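Local coordinates for protein ATP-dependent kinase YFH7 (Saccharomyces cerevisiae, PDB 2GA8) that acts as an ATP-dependent kinase of the P-loop type that could take part in endoplasmic reticulum membrane assembly, at residues His53-Leu56 and Ser57-Asn61; Val65-Arg68 and Leu69-Met72; Val87-Met90 and Ile91-Gly95; Gly241-His244 and Ala245-Asp248. All coordinates share one frame; numbering follows the deposited sequence.

Contact 1: His53-Leu56 and Ser57-Asn61; sequences HTFL and SEHPN
H59 folds back on F55 and meets it twice, ring against ring and imidazole against backbone carbonyl. At its start, CB lies above the face of the phenyl group in a CH-pi contact, 4.1 Å from the F55 centroid. With CG anti to its own carbonyl carbon (chi1 -57°), the imidazole lies across the phenyl face, the side chains crossing at about a right angle. CG sits 3.6 Å from F55 CE1, with CD2 close by. ND1, over the phenyl face toward its rim, donates to F55 O at 2.8 Å, with the oxygen near the imidazole plane. CE1 and NE2 finish the overlap above F55 CD1 and CE1. The two rings form an offset stack, centroids 4.0 Å apart and planes only 13° off parallel. This is the last part of helix 47-58, where the chain leaves helical geometry and a side chain supplies a donor for one of its final carbonyls. F55 O is gripped from opposite faces of its carbonyl plane, by H59 ND1 and by E58 N at 3.3 Å; H59 N adds a weak third bond. One turn back, S57 N donates to H53 O at 3.1 Å, and a water links T54 O to S57 OG. Beyond H59, the P60 nitrogen has no hydrogen to give L56 O, but P60 CA approaches that oxygen at 3.3 Å in a CA-H...O contact. Elsewhere around F55, the ring of F223 from helix 222-227 meets it with planes at about 50°, and E224 touches both F55 and H59.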
ATOM      1  N   HIS A  53     -18.312 -13.827  -0.842  1.00 14.11           N
ATOM      2  CA  HIS A  53     -19.382 -13.886  -1.832  1.00 17.57           C
ATOM      3  C   HIS A  53     -20.178 -15.176  -1.669  1.00 18.54           C
ATOM      4  O   HIS A  53     -21.404 -15.182  -1.790  1.00 19.67           O
ATOM      5  CB  HIS A  53     -18.790 -13.782  -3.240  1.00 17.68           C
ATOM      6  CG  HIS A  53     -18.129 -12.466  -3.516  1.00 18.37           C
ATOM      7  ND1 HIS A  53     -17.142 -12.312  -4.467  1.00 19.45           N
ATOM      8  CD2 HIS A  53     -18.315 -11.242  -2.967  1.00 17.51           C
ATOM      9  CE1 HIS A  53     -16.747 -11.051  -4.490  1.00 19.74           C
ATOM     10  NE2 HIS A  53     -17.443 -10.381  -3.589  1.00 18.90           N
ATOM     11  N   THR A  54     -19.478 -16.266  -1.381  1.00 19.63           N
ATOM     12  CA  THR A  54     -20.125 -17.555  -1.182  1.00 19.82           C
ATOM     13  C   THR A  54     -21.024 -17.463   0.048  1.00 20.53           C
ATOM     14  O   THR A  54     -22.126 -18.017   0.080  1.00 18.42           O
ATOM     15  CB  THR A  54     -19.075 -18.669  -0.972  1.00 21.36           C
ATOM     16  OG1 THR A  54     -18.263 -18.790  -2.149  1.00 20.74           O
ATOM     17  CG2 THR A  54     -19.756 -20.003  -0.684  1.00 23.01           C
ATOM     18  N   PHE A  55     -20.545 -16.759   1.067  1.00 20.00           N
ATOM     19  CA  PHE A  55     -21.307 -16.573   2.294  1.00 19.35           C
ATOM     20  C   PHE A  55     -22.606 -15.821   1.994  1.00 19.90           C
ATOM     21  O   PHE A  55     -23.684 -16.212   2.450  1.00 19.81           O
ATOM     22  CB  PHE A  55     -20.472 -15.784   3.306  1.00 17.31           C
ATOM     23  CG  PHE A  55     -21.250 -15.308   4.498  1.00 15.44           C
ATOM     24  CD1 PHE A  55     -21.583 -16.182   5.528  1.00 16.88           C
ATOM     25  CD2 PHE A  55     -21.665 -13.980   4.585  1.00 15.22           C
ATOM     26  CE1 PHE A  55     -22.318 -15.742   6.634  1.00 16.67           C
ATOM     27  CE2 PHE A  55     -22.398 -13.532   5.681  1.00 17.11           C
ATOM     28  CZ  PHE A  55     -22.724 -14.414   6.707  1.00 17.58           C
ATOM     29  N   LEU A  56     -22.500 -14.747   1.218  1.00 19.56           N
ATOM     30  CA  LEU A  56     -23.666 -13.935   0.872  1.00 18.86           C
ATOM     31  C   LEU A  56     -24.715 -14.710   0.085  1.00 18.55           C
ATOM     32  O   LEU A  56     -25.899 -14.397   0.155  1.00 18.69           O
ATOM     33  CB  LEU A  56     -23.238 -12.705   0.067  1.00 17.99           C
ATOM     34  CG  LEU A  56     -22.360 -11.697   0.810  1.00 18.45           C
ATOM     35  CD1 LEU A  56     -21.971 -10.581  -0.140  1.00 19.96           C
ATOM     36  CD2 LEU A  56     -23.106 -11.142   2.030  1.00 18.09           C
ATOM     37  N   SER A  57     -24.272 -15.711  -0.668  1.00 18.53           N
ATOM     38  CA  SER A  57     -25.179 -16.534  -1.461  1.00 20.79           C
ATOM     39  C   SER A  57     -26.316 -17.110  -0.619  1.00 20.17           C
ATOM     40  O   SER A  57     -27.465 -17.141  -1.055  1.00 20.21           O
ATOM     41  CB  SER A  57     -24.408 -17.685  -2.113  1.00 21.89           C
ATOM     42  OG  SER A  57     -25.296 -18.686  -2.581  1.00 30.50           O
ATOM     43  N   GLU A  58     -25.997 -17.563   0.590  1.00 19.92           N
ATOM     44  CA  GLU A  58     -27.012 -18.154   1.453  1.00 19.58           C
ATOM     45  C   GLU A  58     -27.441 -17.257   2.614  1.00 18.98           C
ATOM     46  O   GLU A  58     -28.292 -17.633   3.425  1.00 17.46           O
ATOM     47  CB  GLU A  58     -26.523 -19.518   1.947  1.00 22.21           C
ATOM     48  CG  GLU A  58     -26.039 -20.393   0.794  1.00 26.80           C
ATOM     49  CD  GLU A  58     -25.803 -21.840   1.183  1.00 30.24           C
ATOM     50  OE1 GLU A  58     -25.566 -22.110   2.377  1.00 32.52           O
ATOM     51  OE2 GLU A  58     -25.841 -22.707   0.282  1.00 31.38           O
ATOM     52  N   HIS A  59     -26.845 -16.070   2.684  1.00 16.53           N
ATOM     53  CA  HIS A  59     -27.187 -15.072   3.701  1.00 17.22           C
ATOM     54  C   HIS A  59     -27.389 -13.783   2.895  1.00 19.06           C
ATOM     55  O   HIS A  59     -26.752 -12.764   3.160  1.00 17.42           O
ATOM     56  CB  HIS A  59     -26.033 -14.903   4.704  1.00 16.97           C
ATOM     57  CG  HIS A  59     -25.627 -16.176   5.380  1.00 17.86           C
ATOM     58  ND1 HIS A  59     -24.863 -17.140   4.759  1.00 18.02           N
ATOM     59  CD2 HIS A  59     -25.908 -16.658   6.614  1.00 18.55           C
ATOM     60  CE1 HIS A  59     -24.692 -18.162   5.579  1.00 19.82           C
ATOM     61  NE2 HIS A  59     -25.317 -17.894   6.711  1.00 20.79           N
ATOM     62  N   PRO A  60     -28.306 -13.820   1.904  1.00 19.59           N
ATOM     63  CA  PRO A  60     -28.693 -12.757   0.964  1.00 20.85           C
ATOM     64  C   PRO A  60     -28.906 -11.318   1.430  1.00 21.87           C
ATOM     65  O   PRO A  60     -28.525 -10.381   0.730  1.00 23.74           O
ATOM     66  CB  PRO A  60     -29.965 -13.313   0.313  1.00 20.22           C
ATOM     67  CG  PRO A  60     -29.819 -14.778   0.442  1.00 18.93           C
ATOM     68  CD  PRO A  60     -29.282 -14.925   1.831  1.00 19.44           C
ATOM     69  N   ASN A  61     -29.519 -11.128   2.590  1.00 22.02           N
ATOM     70  CA  ASN A  61     -29.795  -9.776   3.059  1.00 21.67           C
ATOM     71  C   ASN A  61     -29.183  -9.466   4.410  1.00 19.95           C
ATOM     72  O   ASN A  61     -29.717  -8.663   5.173  1.00 20.67           O
ATOM     73  CB  ASN A  61     -31.308  -9.573   3.108  1.00 23.20           C
ATOM     74  CG  ASN A  61     -31.963  -9.850   1.773  1.00 25.52           C
ATOM     75  OD1 ASN A  61     -31.690  -9.165   0.788  1.00 26.39           O
ATOM     76  ND2 ASN A  61     -32.824 -10.866   1.726  1.00 24.83           N
TER
HETATM   77  O   HOH W   1     -23.212 -20.559  -1.301  1.00 38.87           O

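Contact 2: Val65-Arg68 and Leu69-Met72; sequences VNDR and LKPM. With SO4 (sulfate ion), chain E.
A type I beta turn runs from D67 to K70, closed by K70 N donating to D67 O at 3.2 Å. The N-H reaches the oxygen from well above the carbonyl plane, yet the bond itself is fairly straight. A water spans the same turn, giving one hydrogen to D67 O and the other to K70 O. On the side-chain level the two residues meet again: the extended K70 chain passes D67 at a slant, with CD and then NZ each 3.3 Å from D67 OD1, the NZ contact being a salt bridge whose hydrogen bond is weak. The other carboxylate oxygen, OD2, is taken by S231 OG. The turn follows directly on strand 65-66, which pairs in parallel with strand 230-231, so D67 ties the turn back to its partner strand. Outward, the start of the turn holds a sulfate ion, probably from the crystallisation liquor. D67 N binds O4 at 2.9 Å, while R68 N binds O1 at 2.9 Å. R68 bends at chi3 (-68°) and curls its guanidinium round to present an edge to the anion: NE gives O1 an almost linear bond of 2.8 Å, that oxygen's second from this arginine after the backbone N-H, and NH2 reaches O3 at 2.9 Å.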
ATOM      1  N   VAL A  65     -25.605  -1.341   7.075  1.00 24.54           N
ATOM      2  CA  VAL A  65     -24.674  -0.235   7.243  1.00 24.34           C
ATOM      3  C   VAL A  65     -25.188   0.599   8.412  1.00 24.60           C
ATOM      4  O   VAL A  65     -26.297   1.137   8.365  1.00 26.45           O
ATOM      5  CB  VAL A  65     -24.589   0.628   5.965  1.00 25.10           C
ATOM      6  CG1 VAL A  65     -23.592   1.763   6.169  1.00 26.32           C
ATOM      7  CG2 VAL A  65     -24.163  -0.236   4.785  1.00 25.17           C
ATOM      8  N   ASN A  66     -24.381   0.687   9.462  1.00 22.96           N
ATOM      9  CA  ASN A  66     -24.748   1.417  10.671  1.00 23.94           C
ATOM     10  C   ASN A  66     -24.197   2.836  10.720  1.00 21.34           C
ATOM     11  O   ASN A  66     -23.613   3.323   9.753  1.00 18.93           O
ATOM     12  CB  ASN A  66     -24.249   0.655  11.897  1.00 27.41           C
ATOM     13  CG  ASN A  66     -24.580  -0.816  11.838  1.00 32.33           C
ATOM     14  OD1 ASN A  66     -25.744  -1.208  11.938  1.00 35.64           O
ATOM     15  ND2 ASN A  66     -23.555  -1.645  11.664  1.00 33.18           N
ATOM     16  N   ASP A  67     -24.388   3.480  11.870  1.00 20.38           N
ATOM     17  CA  ASP A  67     -23.926   4.844  12.104  1.00 21.96           C
ATOM     18  C   ASP A  67     -24.514   5.814  11.092  1.00 22.61           C
ATOM     19  O   ASP A  67     -23.859   6.764  10.671  1.00 21.01           O
ATOM     20  CB  ASP A  67     -22.397   4.912  12.044  1.00 23.31           C
ATOM     21  CG  ASP A  67     -21.732   3.966  13.026  1.00 26.62           C
ATOM     22  OD1 ASP A  67     -22.177   3.905  14.193  1.00 27.60           O
ATOM     23  OD2 ASP A  67     -20.757   3.292  12.633  1.00 26.40           O
ATOM     24  N   ARG A  68     -25.762   5.572  10.712  1.00 24.09           N
ATOM     25  CA  ARG A  68     -26.436   6.420   9.740  1.00 26.27           C
ATOM     26  C   ARG A  68     -26.602   7.867  10.206  1.00 27.45           C
ATOM     27  O   ARG A  68     -26.654   8.780   9.382  1.00 29.79           O
ATOM     28  CB  ARG A  68     -27.802   5.819   9.396  1.00 26.81           C
ATOM     29  CG  ARG A  68     -27.716   4.502   8.630  1.00 29.32           C
ATOM     30  CD  ARG A  68     -29.065   3.793   8.580  1.00 32.09           C
ATOM     31  NE  ARG A  68     -29.468   3.311   9.899  1.00 32.44           N
ATOM     32  CZ  ARG A  68     -30.606   2.670  10.151  1.00 34.05           C
ATOM     33  NH1 ARG A  68     -31.470   2.431   9.171  1.00 33.37           N
ATOM     34  NH2 ARG A  68     -30.877   2.262  11.382  1.00 33.55           N
ATOM     35  N   LEU A  69     -26.672   8.079  11.518  1.00 28.27           N
ATOM     36  CA  LEU A  69     -26.846   9.427  12.062  1.00 30.21           C
ATOM     37  C   LEU A  69     -25.567  10.020  12.643  1.00 30.52           C
ATOM     38  O   LEU A  69     -25.618  10.954  13.445  1.00 31.56           O
ATOM     39  CB  LEU A  69     -27.927   9.430  13.145  1.00 31.57           C
ATOM     40  CG  LEU A  69     -29.325   8.965  12.729  1.00 33.30           C
ATOM     41  CD1 LEU A  69     -30.266   9.076  13.918  1.00 35.12           C
ATOM     42  CD2 LEU A  69     -29.828   9.809  11.568  1.00 35.25           C
ATOM     43  N   LYS A  70     -24.423   9.479  12.245  1.00 29.61           N
ATOM     44  CA  LYS A  70     -23.149   9.981  12.742  1.00 28.80           C
ATOM     45  C   LYS A  70     -22.410  10.734  11.645  1.00 27.59           C
ATOM     46  O   LYS A  70     -22.634  10.499  10.459  1.00 27.61           O
ATOM     47  CB  LYS A  70     -22.283   8.824  13.249  1.00 29.56           C
ATOM     48  CG  LYS A  70     -22.853   8.112  14.459  1.00 30.76           C
ATOM     49  CD  LYS A  70     -21.866   7.097  15.004  1.00 34.99           C
ATOM     50  CE  LYS A  70     -22.350   6.503  16.317  1.00 36.00           C
ATOM     51  NZ  LYS A  70     -21.320   5.615  16.925  1.00 38.29           N
ATOM     52  N   PRO A  71     -21.533  11.675  12.027  1.00 27.27           N
ATOM     53  CA  PRO A  71     -20.795  12.424  11.009  1.00 27.04           C
ATOM     54  C   PRO A  71     -19.661  11.579  10.429  1.00 26.33           C
ATOM     55  O   PRO A  71     -19.200  10.624  11.061  1.00 25.01           O
ATOM     56  CB  PRO A  71     -20.280  13.631  11.784  1.00 27.07           C
ATOM     57  CG  PRO A  71     -20.015  13.049  13.138  1.00 27.10           C
ATOM     58  CD  PRO A  71     -21.245  12.192  13.376  1.00 28.02           C
ATOM     59  N   MET A  72     -19.227  11.933   9.227  1.00 26.45           N
ATOM     60  CA  MET A  72     -18.146  11.225   8.553  1.00 27.87           C
ATOM     61  C   MET A  72     -16.850  11.368   9.335  1.00 28.27           C
ATOM     62  O   MET A  72     -16.575  12.428   9.894  1.00 29.85           O
ATOM     63  CB  MET A  72     -17.935  11.799   7.152  1.00 28.23           C
ATOM     64  CG  MET A  72     -19.137  11.692   6.247  1.00 30.18           C
ATOM     65  SD  MET A  72     -19.596   9.978   5.991  1.00 31.79           S
ATOM     66  CE  MET A  72     -18.285   9.451   4.900  1.00 28.53           C
TER
HETATM   67  S   SO4 E 401     -27.664   3.252  13.341  1.00 33.32           S
HETATM   68  O1  SO4 E 401     -27.592   3.766  11.958  1.00 34.09           O
HETATM   69  O2  SO4 E 401     -27.791   4.381  14.283  1.00 35.41           O
HETATM   70  O3  SO4 E 401     -28.836   2.365  13.470  1.00 36.00           O
HETATM   71  O4  SO4 E 401     -26.442   2.489  13.657  1.00 35.23           O
HETATM   72  O   HOH W   2     -22.769   8.557   8.579  1.00 32.48           O

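Contact 3: Val87-Met90 and Ile91-Gly95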
ATOM      1  N   VAL A  87      -2.124  25.944  -4.468  1.00 28.20           N
ATOM      2  CA  VAL A  87      -2.639  24.835  -5.261  1.00 26.63           C
ATOM      3  C   VAL A  87      -2.438  25.137  -6.740  1.00 26.75           C
ATOM      4  O   VAL A  87      -1.997  24.282  -7.508  1.00 24.20           O
ATOM      5  CB  VAL A  87      -4.148  24.603  -5.001  1.00 26.74           C
ATOM      6  CG1 VAL A  87      -4.680  23.532  -5.938  1.00 27.06           C
ATOM      7  CG2 VAL A  87      -4.370  24.193  -3.556  1.00 25.84           C
ATOM      8  N   ALA A  88      -2.762  26.365  -7.136  1.00 27.16           N
ATOM      9  CA  ALA A  88      -2.611  26.777  -8.524  1.00 27.48           C
ATOM     10  C   ALA A  88      -1.144  26.706  -8.939  1.00 27.80           C
ATOM     11  O   ALA A  88      -0.818  26.237 -10.029  1.00 28.04           O
ATOM     12  CB  ALA A  88      -3.144  28.198  -8.707  1.00 27.09           C
ATOM     13  N   GLU A  89      -0.262  27.171  -8.062  1.00 28.67           N
ATOM     14  CA  GLU A  89       1.171  27.154  -8.338  1.00 29.87           C
ATOM     15  C   GLU A  89       1.653  25.732  -8.612  1.00 29.82           C
ATOM     16  O   GLU A  89       2.358  25.480  -9.588  1.00 30.22           O
ATOM     17  CB  GLU A  89       1.941  27.739  -7.152  1.00 32.18           C
ATOM     18  CG  GLU A  89       3.443  27.823  -7.369  1.00 35.14           C
ATOM     19  CD  GLU A  89       4.177  28.366  -6.159  1.00 38.15           C
ATOM     20  OE1 GLU A  89       3.833  29.476  -5.705  1.00 40.74           O
ATOM     21  OE2 GLU A  89       5.101  27.685  -5.664  1.00 40.68           O
ATOM     22  N   MET A  90       1.275  24.805  -7.735  1.00 29.71           N
ATOM     23  CA  MET A  90       1.662  23.403  -7.884  1.00 27.80           C
ATOM     24  C   MET A  90       1.194  22.851  -9.221  1.00 26.85           C
ATOM     25  O   MET A  90       1.959  22.209  -9.940  1.00 26.04           O
ATOM     26  CB  MET A  90       1.060  22.562  -6.756  1.00 27.55           C
ATOM     27  CG  MET A  90       1.090  21.060  -7.022  1.00 28.56           C
ATOM     28  SD  MET A  90       0.164  20.141  -5.788  1.00 29.50           S
ATOM     29  CE  MET A  90      -1.517  20.413  -6.350  1.00 31.09           C
ATOM     30  N   ILE A  91      -0.072  23.094  -9.543  1.00 27.47           N
ATOM     31  CA  ILE A  91      -0.649  22.630 -10.797  1.00 29.56           C
ATOM     32  C   ILE A  91       0.107  23.244 -11.967  1.00 30.12           C
ATOM     33  O   ILE A  91       0.386  22.576 -12.961  1.00 30.22           O
ATOM     34  CB  ILE A  91      -2.137  23.026 -10.909  1.00 30.09           C
ATOM     35  CG1 ILE A  91      -2.939  22.367  -9.783  1.00 31.60           C
ATOM     36  CG2 ILE A  91      -2.682  22.616 -12.270  1.00 30.58           C
ATOM     37  CD1 ILE A  91      -2.919  20.854  -9.818  1.00 32.92           C
ATOM     38  N   GLU A  92       0.430  24.525 -11.840  1.00 31.66           N
ATOM     39  CA  GLU A  92       1.160  25.227 -12.885  1.00 33.90           C
ATOM     40  C   GLU A  92       2.544  24.603 -13.052  1.00 32.65           C
ATOM     41  O   GLU A  92       3.096  24.585 -14.151  1.00 32.88           O
ATOM     42  CB  GLU A  92       1.284  26.709 -12.529  1.00 37.38           C
ATOM     43  CG  GLU A  92       1.989  27.550 -13.577  1.00 42.59           C
ATOM     44  CD  GLU A  92       1.969  29.026 -13.237  1.00 45.31           C
ATOM     45  OE1 GLU A  92       0.860  29.586 -13.107  1.00 47.70           O
ATOM     46  OE2 GLU A  92       3.056  29.625 -13.099  1.00 47.46           O
ATOM     47  N   ASN A  93       3.097  24.085 -11.957  1.00 30.97           N
ATOM     48  CA  ASN A  93       4.413  23.452 -11.996  1.00 28.88           C
ATOM     49  C   ASN A  93       4.303  21.948 -12.237  1.00 27.91           C
ATOM     50  O   ASN A  93       5.073  21.158 -11.683  1.00 26.18           O
ATOM     51  CB  ASN A  93       5.174  23.718 -10.694  1.00 29.89           C
ATOM     52  CG  ASN A  93       5.480  25.186 -10.489  1.00 31.67           C
ATOM     53  OD1 ASN A  93       5.942  25.866 -11.404  1.00 33.71           O
ATOM     54  ND2 ASN A  93       5.235  25.683  -9.282  1.00 34.14           N
ATOM     55  N   GLN A  94       3.334  21.566 -13.063  1.00 26.81           N
ATOM     56  CA  GLN A  94       3.094  20.171 -13.424  1.00 26.77           C
ATOM     57  C   GLN A  94       2.747  19.257 -12.242  1.00 25.49           C
ATOM     58  O   GLN A  94       3.045  18.062 -12.266  1.00 25.50           O
ATOM     59  CB  GLN A  94       4.311  19.609 -14.169  1.00 28.34           C
ATOM     60  CG  GLN A  94       4.859  20.533 -15.255  1.00 29.67           C
ATOM     61  CD  GLN A  94       3.777  21.061 -16.183  1.00 31.58           C
ATOM     62  OE1 GLN A  94       3.556  22.268 -16.270  1.00 32.28           O
ATOM     63  NE2 GLN A  94       3.095  20.157 -16.875  1.00 30.84           N
ATOM     64  N   GLY A  95       2.118  19.827 -11.217  1.00 24.90           N
ATOM     65  CA  GLY A  95       1.721  19.054 -10.051  1.00 23.75           C
ATOM     66  C   GLY A  95       2.861  18.646  -9.139  1.00 24.99           C
ATOM     67  O   GLY A  95       2.786  17.613  -8.470  1.00 23.31           O
TER
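M90 sets off with CG anti to the backbone N (chi1 165°) and then bends at chi3 (78°), which turns its CE methyl back toward I91. I91 has CG1 anti to the carbonyl carbon (chi1 -62°), and its CD1 comes to 3.8 Å from M90 CE, the two chains crossing at a slant. I91 CG1 also lies alongside V87 CG1 at 4.4 Å, one helical turn earlier, while M90 CG rests 3.7 Å from G95 C. The backbone beneath is the end of helix 84-92. Regular bonds run from I91 N to V87 O and from E92 N to A88 O, and N93 N still reaches E89 O before N93 leaves helical angles. The chain then closes in a Schellman motif: Q94, with positive phi, is the C-prime residue, G95 N donates to M90 O at 2.7 Å, and Q94 N makes a weak bond to I91 O at 3.1 Å. On the outer side, N93 ND2 comes to 3.4 Å from E89 CG, these two side chains also crossing at a slant. The helix crosses from strand 80-81 to strand 109-111, and V87 and M90 both touch Y111 of the second strand; M90 also meets F97 and T130. A serine in place of M90 would probably leave I91 CD1 without its methyl neighbour and open a gap against Y111 and F97. M90 O takes G95 N and, weakly, N93 N, and G95 is also backbone-bonded to T130; the chain can thus reverse beside a buried apolar side chain without stranding that carbonyl.

Contact 4: Gly241-His244 and Ala245-Asp248; sequences GFNH and ALKD
A245 opens the turn with its N-H on N243 OD1, a weak bond of 2.9 Å that fits an Asx turn. L246 comes next and gives the same oxygen a straighter bond, N to N243 OD1 at 2.8 Å, from above the amide's carbonyl plane; its CG lies alongside that oxygen too. N243 can serve both because its CG is anti to the backbone N (chi1 -172°), which brings OD1 to the A245 and L246 N-H groups. K247 has positive phi (62°) and bonds weakly from its N to N243 O at 2.8 Å, while its bent chain brings CE to 3.4 Å from H244 O. D248 also faces N243, making a G1 beta bulge: N243 N donates to D248 O at 2.9 Å, and D248 N adds a weak bond to N243 O. F242 packs against this bulge, its CZ 3.5 Å from K247 C and D248 O over one face of its ring near the rim. Replacing F242 by alanine is likely to leave the K247-D248 peptide without the ring that packs on it. The carboxylate of D248 forms salt bridges with R168 and R184, and H244 lies about 7 Å, side chain to side chain, from S38 of the probable ATP site. The turn joins strands 237-243 and 248-256 as a hairpin at one side of the mixed sheet, with strand 134-136 on the other flank of 237-243 and R168 reaching in from helix 168-171.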
ATOM      1  N   GLY A 241      -1.949   4.039  -8.466  1.00 16.27           N
ATOM      2  CA  GLY A 241      -1.436   2.764  -8.921  1.00 19.38           C
ATOM      3  C   GLY A 241      -0.280   3.080  -9.847  1.00 21.09           C
ATOM      4  O   GLY A 241      -0.012   4.248 -10.117  1.00 23.98           O
ATOM      5  N   PHE A 242       0.415   2.061 -10.331  1.00 24.33           N
ATOM      6  CA  PHE A 242       1.528   2.307 -11.232  1.00 25.94           C
ATOM      7  C   PHE A 242       1.214   1.762 -12.617  1.00 28.31           C
ATOM      8  O   PHE A 242       0.847   0.595 -12.766  1.00 29.28           O
ATOM      9  CB  PHE A 242       2.806   1.651 -10.706  1.00 24.86           C
ATOM     10  CG  PHE A 242       4.055   2.145 -11.381  1.00 25.88           C
ATOM     11  CD1 PHE A 242       4.622   3.363 -11.016  1.00 24.79           C
ATOM     12  CD2 PHE A 242       4.651   1.408 -12.398  1.00 26.54           C
ATOM     13  CE1 PHE A 242       5.764   3.842 -11.653  1.00 24.24           C
ATOM     14  CE2 PHE A 242       5.795   1.880 -13.044  1.00 27.30           C
ATOM     15  CZ  PHE A 242       6.352   3.100 -12.670  1.00 26.27           C
ATOM     16  N   ASN A 243       1.347   2.615 -13.626  1.00 30.98           N
ATOM     17  CA  ASN A 243       1.095   2.214 -15.004  1.00 34.46           C
ATOM     18  C   ASN A 243       2.426   1.793 -15.619  1.00 36.20           C
ATOM     19  O   ASN A 243       3.258   2.633 -15.962  1.00 35.04           O
ATOM     20  CB  ASN A 243       0.497   3.382 -15.793  1.00 35.92           C
ATOM     21  CG  ASN A 243       0.023   2.973 -17.176  1.00 38.34           C
ATOM     22  OD1 ASN A 243       0.808   2.515 -18.007  1.00 40.33           O
ATOM     23  ND2 ASN A 243      -1.270   3.137 -17.427  1.00 38.64           N
ATOM     24  N   HIS A 244       2.624   0.485 -15.741  1.00 38.01           N
ATOM     25  CA  HIS A 244       3.856  -0.068 -16.290  1.00 41.80           C
ATOM     26  C   HIS A 244       4.122   0.355 -17.730  1.00 42.54           C
ATOM     27  O   HIS A 244       5.253   0.268 -18.210  1.00 42.99           O
ATOM     28  CB  HIS A 244       3.815  -1.594 -16.189  1.00 43.24           C
ATOM     29  CG  HIS A 244       3.703  -2.094 -14.783  1.00 46.08           C
ATOM     30  ND1 HIS A 244       4.731  -1.985 -13.871  1.00 46.79           N
ATOM     31  CD2 HIS A 244       2.674  -2.675 -14.123  1.00 46.47           C
ATOM     32  CE1 HIS A 244       4.337  -2.476 -12.708  1.00 47.07           C
ATOM     33  NE2 HIS A 244       3.093  -2.900 -12.834  1.00 47.28           N
ATOM     34  N   ALA A 245       3.082   0.820 -18.414  1.00 43.52           N
ATOM     35  CA  ALA A 245       3.220   1.259 -19.797  1.00 45.13           C
ATOM     36  C   ALA A 245       3.758   2.686 -19.857  1.00 45.52           C
ATOM     37  O   ALA A 245       4.692   2.976 -20.606  1.00 46.75           O
ATOM     38  CB  ALA A 245       1.875   1.176 -20.508  1.00 44.70           C
ATOM     39  N   LEU A 246       3.163   3.574 -19.064  1.00 45.06           N
ATOM     40  CA  LEU A 246       3.579   4.973 -19.028  1.00 43.54           C
ATOM     41  C   LEU A 246       4.799   5.182 -18.139  1.00 41.81           C
ATOM     42  O   LEU A 246       5.373   6.271 -18.109  1.00 41.60           O
ATOM     43  CB  LEU A 246       2.431   5.854 -18.530  1.00 45.27           C
ATOM     44  CG  LEU A 246       1.138   5.833 -19.349  1.00 46.53           C
ATOM     45  CD1 LEU A 246       0.132   6.786 -18.723  1.00 47.44           C
ATOM     46  CD2 LEU A 246       1.426   6.233 -20.787  1.00 46.70           C
ATOM     47  N   LYS A 247       5.187   4.137 -17.415  1.00 39.08           N
ATOM     48  CA  LYS A 247       6.341   4.201 -16.524  1.00 37.89           C
ATOM     49  C   LYS A 247       6.137   5.246 -15.428  1.00 34.46           C
ATOM     50  O   LYS A 247       7.099   5.855 -14.958  1.00 33.32           O
ATOM     51  CB  LYS A 247       7.603   4.545 -17.322  1.00 40.67           C
ATOM     52  CG  LYS A 247       7.847   3.655 -18.531  1.00 43.69           C
ATOM     53  CD  LYS A 247       8.107   2.214 -18.127  1.00 46.24           C
ATOM     54  CE  LYS A 247       8.304   1.333 -19.352  1.00 46.94           C
ATOM     55  NZ  LYS A 247       9.437   1.802 -20.198  1.00 48.18           N
ATOM     56  N   ASP A 248       4.887   5.451 -15.024  1.00 31.04           N
ATOM     57  CA  ASP A 248       4.575   6.428 -13.987  1.00 27.87           C
ATOM     58  C   ASP A 248       3.319   6.092 -13.197  1.00 27.24           C
ATOM     59  O   ASP A 248       2.479   5.304 -13.635  1.00 25.81           O
ATOM     60  CB  ASP A 248       4.411   7.827 -14.593  1.00 27.75           C
ATOM     61  CG  ASP A 248       5.725   8.579 -14.703  1.00 28.23           C
ATOM     62  OD1 ASP A 248       6.512   8.556 -13.732  1.00 25.26           O
ATOM     63  OD2 ASP A 248       5.965   9.210 -15.754  1.00 30.89           O
TER

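Overall arrangement
Along the chain the four contacts come in series, each closing before the next opens. Contacts 1 and 2 are neighbours in sequence: the end of helix 47-58 leads into strand 65-66, with their centres 24 Å apart. Contact 3, which ends helix 84-92, and contact 4, the hairpin turn, belong to the region of the six-stranded mixed sheet, their centres 21 Å apart and nearest atoms about 10 Å. Contacts 1 and 3 are the most distant pair, 47 Å between centres. All four are local turns or helix ends, mostly at the surface, where the chain changes direction; contact 4 alone lies close to the P-loop, which probably binds ATP.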